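Local structure of nisin leader peptide-processing serine protease NisP (Lactococcus lactis subsp. lactis, 4MZD) at residues A[295-309]-A[382-395]. The protein is a subtilisin-like serine protease that probably cuts the leader peptide from the nisin precursor, a step in making this antibiotic. Sequence-based numbering, arbitrary orientation. Where two conformers were deposited one is given.
Sequences GNISDFSNIGADAIY and LLMNSPEVNGNRVL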
loop_
_atom_site.group_PDB
_atom_site.type_symbol
_atom_site.label_atom_id
_atom_site.label_comp_id
_atom_site.label_asym_id
_atom_site.label_seq_id
_atom_site.Cartn_x
_atom_site.Cartn_y
_atom_site.Cartn_z
ATOM N N GLY A 295 6.704 12.983 12.335
ATOM C CA GLY A 295 7.600 11.839 12.308
ATOM C C GLY A 295 7.257 10.773 13.338
ATOM O O GLY A 295 8.024 9.829 13.548
ATOM N N ASN A 296 6.111 10.928 13.994
ATOM C CA ASN A 296 5.622 9.925 14.929
ATOM C C ASN A 296 4.734 8.927 14.218
ATOM O O ASN A 296 4.064 9.271 13.243
ATOM C CB ASN A 296 4.821 10.579 16.047
ATOM C CG ASN A 296 5.648 11.537 16.865
ATOM O OD1 ASN A 296 6.822 11.286 17.137
ATOM N ND2 ASN A 296 5.044 12.645 17.261
ATOM N N ILE A 297 4.710 7.690 14.699
ATOM C CA ILE A 297 3.798 6.715 14.127
ATOM C C ILE A 297 2.377 7.269 14.174
ATOM O O ILE A 297 1.930 7.788 15.204
ATOM C CB ILE A 297 3.901 5.340 14.825
ATOM C CG1 ILE A 297 5.290 4.737 14.583
ATOM C CG2 ILE A 297 2.817 4.408 14.321
ATOM C CD1 ILE A 297 5.491 3.348 15.179
ATOM N N SER A 298 1.683 7.188 13.044
ATOM C CA SER A 298 0.316 7.682 12.951
ATOM C C SER A 298 -0.564 7.044 14.010
ATOM O O SER A 298 -0.437 5.852 14.291
ATOM C CB SER A 298 -0.267 7.349 11.579
ATOM O OG SER A 298 0.541 7.857 10.531
ATOM N N ASP A 299 -1.484 7.822 14.571
ATOM C CA ASP A 299 -2.384 7.283 15.579
ATOM C C ASP A 299 -3.062 5.991 15.135
ATOM O O ASP A 299 -3.225 5.066 15.933
ATOM C CB ASP A 299 -3.435 8.316 16.021
ATOM C CG ASP A 299 -4.399 8.706 14.909
ATOM O OD1 ASP A 299 -3.938 8.956 13.775
ATOM O OD2 ASP A 299 -5.619 8.790 15.184
ATOM N N PHE A 300 -3.459 5.926 13.866
ATOM C CA PHE A 300 -4.168 4.755 13.353
ATOM C C PHE A 300 -3.259 3.589 12.951
ATOM O O PHE A 300 -3.750 2.487 12.724
ATOM C CB PHE A 300 -5.033 5.124 12.142
ATOM C CG PHE A 300 -4.277 5.845 11.059
ATOM C CD1 PHE A 300 -3.398 5.165 10.225
ATOM C CD2 PHE A 300 -4.435 7.214 10.881
ATOM C CE1 PHE A 300 -2.688 5.831 9.244
ATOM C CE2 PHE A 300 -3.728 7.886 9.897
ATOM C CZ PHE A 300 -2.851 7.200 9.089
ATOM N N SER A 301 -1.957 3.818 12.803
ATOM C CA SER A 301 -1.114 2.798 12.183
ATOM C C SER A 301 -0.834 1.613 13.094
ATOM O O SER A 301 -0.537 1.777 14.282
ATOM C CB SER A 301 0.216 3.389 11.729
ATOM O OG SER A 301 0.991 2.407 11.052
ATOM N N ASN A 302 -0.904 0.415 12.530
ATOM C CA ASN A 302 -0.327 -0.725 13.208
ATOM C C ASN A 302 1.177 -0.509 13.341
ATOM O O ASN A 302 1.783 0.301 12.624
ATOM C CB ASN A 302 -0.598 -2.007 12.430
ATOM C CG ASN A 302 -2.040 -2.473 12.524
ATOM O OD1 ASN A 302 -2.898 -1.822 13.127
ATOM N ND2 ASN A 302 -2.311 -3.625 11.931
ATOM N N ILE A 303 1.774 -1.249 14.263
ATOM C CA ILE A 303 3.187 -1.119 14.561
ATOM C C ILE A 303 3.864 -2.464 14.353
ATOM O O ILE A 303 3.408 -3.481 14.880
ATOM C CB ILE A 303 3.414 -0.653 16.024
ATOM C CG1 ILE A 303 2.622 0.625 16.329
ATOM C CG2 ILE A 303 4.901 -0.475 16.314
ATOM C CD1 ILE A 303 1.260 0.371 16.952
ATOM N N GLY A 304 4.939 -2.467 13.573
ATOM C CA GLY A 304 5.737 -3.662 13.365
ATOM C C GLY A 304 7.212 -3.347 13.527
ATOM O O GLY A 304 7.702 -2.368 12.966
ATOM N N ALA A 305 7.923 -4.168 14.293
ATOM C CA ALA A 305 9.334 -3.916 14.560
ATOM C C ALA A 305 10.183 -3.979 13.292
ATOM O O ALA A 305 11.210 -3.306 13.190
ATOM C CB ALA A 305 9.865 -4.896 15.602
ATOM N N ASP A 306 9.741 -4.787 12.333
ATOM C CA ASP A 306 10.502 -5.016 11.110
ATOM C C ASP A 306 9.942 -4.231 9.924
ATOM O O ASP A 306 10.237 -4.542 8.770
ATOM C CB ASP A 306 10.528 -6.510 10.773
ATOM C CG ASP A 306 10.967 -7.366 11.944
ATOM O OD1 ASP A 306 11.846 -6.922 12.711
ATOM O OD2 ASP A 306 10.431 -8.483 12.099
ATOM N N ALA A 307 9.136 -3.213 10.210
ATOM C CA ALA A 307 8.561 -2.389 9.158
ATOM C C ALA A 307 9.401 -1.156 8.846
ATOM O O ALA A 307 10.295 -0.772 9.603
ATOM C CB ALA A 307 7.155 -1.984 9.536
ATOM N N ILE A 308 9.101 -0.548 7.710
ATOM C CA ILE A 308 9.543 0.802 7.406
ATOM C C ILE A 308 8.308 1.690 7.450
ATOM O O ILE A 308 7.194 1.217 7.198
ATOM C CB ILE A 308 10.241 0.877 6.035
ATOM C CG1 ILE A 308 10.825 2.271 5.796
ATOM C CG2 ILE A 308 9.290 0.479 4.913
ATOM C CD1 ILE A 308 11.691 2.355 4.555
ATOM N N TYR A 309 8.495 2.962 7.783
ATOM C CA TYR A 309 7.375 3.886 7.919
ATOM C C TYR A 309 7.514 5.050 6.951
ATOM O O TYR A 309 8.623 5.490 6.646
ATOM C CB TYR A 309 7.277 4.396 9.362
ATOM C CG TYR A 309 6.975 3.285 10.343
ATOM C CD1 TYR A 309 5.674 3.031 10.760
ATOM C CD2 TYR A 309 7.991 2.468 10.826
ATOM C CE1 TYR A 309 5.395 2.004 11.638
ATOM C CE2 TYR A 309 7.720 1.435 11.699
ATOM C CZ TYR A 309 6.421 1.205 12.097
ATOM O OH TYR A 309 6.133 0.181 12.970
ATOM N N LEU A 382 17.302 -1.312 1.205
ATOM C CA LEU A 382 16.336 -0.341 1.707
ATOM C C LEU A 382 16.511 -0.123 3.202
ATOM O O LEU A 382 16.609 1.011 3.673
ATOM C CB LEU A 382 14.903 -0.805 1.428
ATOM C CG LEU A 382 13.791 0.037 2.068
ATOM C CD1 LEU A 382 13.707 1.427 1.442
ATOM C CD2 LEU A 382 12.454 -0.688 1.973
ATOM N N LEU A 383 16.538 -1.214 3.956
ATOM C CA LEU A 383 16.570 -1.098 5.404
ATOM C C LEU A 383 17.872 -0.482 5.917
ATOM O O LEU A 383 17.862 0.239 6.914
ATOM C CB LEU A 383 16.266 -2.444 6.070
ATOM C CG LEU A 383 14.863 -2.983 5.766
ATOM C CD1 LEU A 383 14.554 -4.232 6.579
ATOM C CD2 LEU A 383 13.811 -1.914 6.010
ATOM N N MET A 384 18.981 -0.748 5.239
ATOM C CA MET A 384 20.265 -0.196 5.656
ATOM C C MET A 384 20.369 1.296 5.366
ATOM O O MET A 384 21.163 2.003 5.989
ATOM C CB MET A 384 21.412 -0.933 4.971
ATOM C CG MET A 384 21.439 -2.412 5.270
ATOM S SD MET A 384 22.923 -3.214 4.652
ATOM C CE MET A 384 23.196 -2.347 3.110
ATOM N N ASN A 385 19.570 1.771 4.417
ATOM C CA ASN A 385 19.640 3.165 3.981
ATOM C C ASN A 385 18.357 3.932 4.283
ATOM O O ASN A 385 17.947 4.831 3.537
ATOM C CB ASN A 385 20.011 3.257 2.503
ATOM C CG ASN A 385 21.413 2.745 2.230
ATOM O OD1 ASN A 385 22.400 3.419 2.526
ATOM N ND2 ASN A 385 21.508 1.546 1.677
ATOM N N SER A 386 17.729 3.556 5.391
ATOM C CA SER A 386 16.566 4.256 5.909
ATOM C C SER A 386 16.889 4.714 7.318
ATOM O O SER A 386 17.140 3.891 8.198
ATOM C CB SER A 386 15.347 3.335 5.944
ATOM O OG SER A 386 14.974 2.947 4.636
ATOM N N PRO A 387 16.880 6.032 7.542
ATOM C CA PRO A 387 17.275 6.559 8.846
ATOM C C PRO A 387 16.210 6.306 9.900
ATOM O O PRO A 387 15.055 6.019 9.590
ATOM C CB PRO A 387 17.400 8.057 8.580
ATOM C CG PRO A 387 16.398 8.313 7.504
ATOM C CD PRO A 387 16.455 7.102 6.621
ATOM N N GLU A 388 16.609 6.423 11.157
ATOM C CA GLU A 388 15.691 6.213 12.256
ATOM C C GLU A 388 15.189 7.533 12.824
ATOM O O GLU A 388 15.965 8.470 13.044
ATOM C CB GLU A 388 16.363 5.392 13.352
ATOM C CG GLU A 388 15.542 5.285 14.611
ATOM C CD GLU A 388 16.277 4.569 15.718
ATOM O OE1 GLU A 388 16.608 3.378 15.538
ATOM O OE2 GLU A 388 16.526 5.198 16.768
ATOM N N VAL A 389 13.881 7.596 13.042
ATOM C CA VAL A 389 13.250 8.683 13.772
ATOM C C VAL A 389 12.469 8.068 14.927
ATOM O O VAL A 389 11.491 7.356 14.711
ATOM C CB VAL A 389 12.284 9.478 12.877
ATOM C CG1 VAL A 389 11.553 10.539 13.689
ATOM C CG2 VAL A 389 13.034 10.108 11.717
ATOM N N ASN A 390 12.914 8.321 16.153
ATOM C CA ASN A 390 12.239 7.783 17.329
ATOM C C ASN A 390 12.256 6.259 17.379
ATOM O O ASN A 390 11.300 5.637 17.839
ATOM C CB ASN A 390 10.792 8.276 17.390
ATOM C CG ASN A 390 10.689 9.789 17.345
ATOM O OD1 ASN A 390 10.008 10.349 16.487
ATOM N ND2 ASN A 390 11.365 10.456 18.270
ATOM N N GLY A 391 13.340 5.660 16.905
ATOM C CA GLY A 391 13.465 4.214 16.925
ATOM C C GLY A 391 12.818 3.509 15.744
ATOM O O GLY A 391 12.895 2.282 15.641
ATOM N N ASN A 392 12.188 4.267 14.850
ATOM C CA ASN A 392 11.519 3.685 13.694
ATOM C C ASN A 392 12.194 4.077 12.401
ATOM O O ASN A 392 12.485 5.255 12.174
ATOM C CB ASN A 392 10.058 4.116 13.648
ATOM C CG ASN A 392 9.321 3.767 14.913
ATOM O OD1 ASN A 392 9.332 2.616 15.350
ATOM N ND2 ASN A 392 8.694 4.764 15.531
ATOM N N ARG A 393 12.448 3.082 11.560
ATOM C CA ARG A 393 13.008 3.332 10.247
ATOM C C ARG A 393 11.985 4.064 9.398
ATOM O O ARG A 393 10.833 3.647 9.289
ATOM C CB ARG A 393 13.410 2.027 9.558
ATOM C CG ARG A 393 14.711 1.431 10.048
ATOM C CD ARG A 393 15.064 0.240 9.190
ATOM N NE ARG A 393 13.981 -0.736 9.180
ATOM C CZ ARG A 393 14.088 -1.969 9.663
ATOM N NH1 ARG A 393 15.237 -2.383 10.182
ATOM N NH2 ARG A 393 13.048 -2.791 9.616
ATOM N N VAL A 394 12.413 5.164 8.803
ATOM C CA VAL A 394 11.538 5.920 7.924
ATOM C C VAL A 394 12.159 6.061 6.543
ATOM O O VAL A 394 13.378 6.049 6.386
ATOM C CB VAL A 394 11.203 7.312 8.491
ATOM C CG1 VAL A 394 10.463 7.187 9.820
ATOM C CG2 VAL A 394 12.466 8.147 8.641
ATOM N N LEU A 395 11.303 6.163 5.536
ATOM C CA LEU A 395 11.736 6.345 4.158
ATOM C C LEU A 395 12.397 7.705 3.972
ATOM O O LEU A 395 11.843 8.737 4.361
ATOM C CB LEU A 395 10.535 6.248 3.219
ATOM C CG LEU A 395 10.858 6.446 1.736
ATOM C CD1 LEU A 395 11.697 5.289 1.200
ATOM C CD2 LEU A 395 9.573 6.589 0.941
HETATM O O HOH W 1 8.651 7.409 14.823
HETATM O O HOH W 2 13.843 -5.142 10.455
HETATM O O HOH W 3 11.437 0.288 11.870
HETATM O O HOH W 4 8.137 -0.116 14.811
#
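Tyr309 and Val394 form a single backbone bridge: Tyr309 N donates to Arg393 O at 2.9 Å and Leu395 N to Tyr309 O at 3.0 Å, the two chains running the same way. Water 3 continues the pairing past the bridge, taking the Arg393 N-H and donating to Ala307 O. Ile308 carries the apolar part. With CG1 anti to the backbone N (chi1 -174°) and the chain extended, its CD1 meets Leu382 CD1 tip to tip at 3.8 Å and lies 3.3 Å from Ser386 OG, a hydroxyl turned back onto Leu382 O at the end of helix 375-384. Val359 of helix 356-370 and Val288 of strand 286-291 also pack on Ile308. Further out, the Arg393 guanidinium has Leu383 CD1 over one face, while NH2 makes a weak 3.4 Å bond to Ala307 O and a firmer one to water 2; its NE is buried without a partner. Asn392 sets its CB obliquely against the Tyr309 ring, 3.9 Å from CD2, and its side chain crosses that of Ile297 at about a right angle, ND2 3.5 Å from Ile297 CD1. Its amide is held by water at both ends: OD1 accepts from water 4, shared with Tyr309 OH, and ND2 donates to water 1, which bridges Gly295 O and Val389 O. In this subtilisin-like domain the chain leaving the type I' hairpin 388-393 pairs briefly, in parallel, with edge strand 308-311 of the central sheet, away from the predicted catalytic triad.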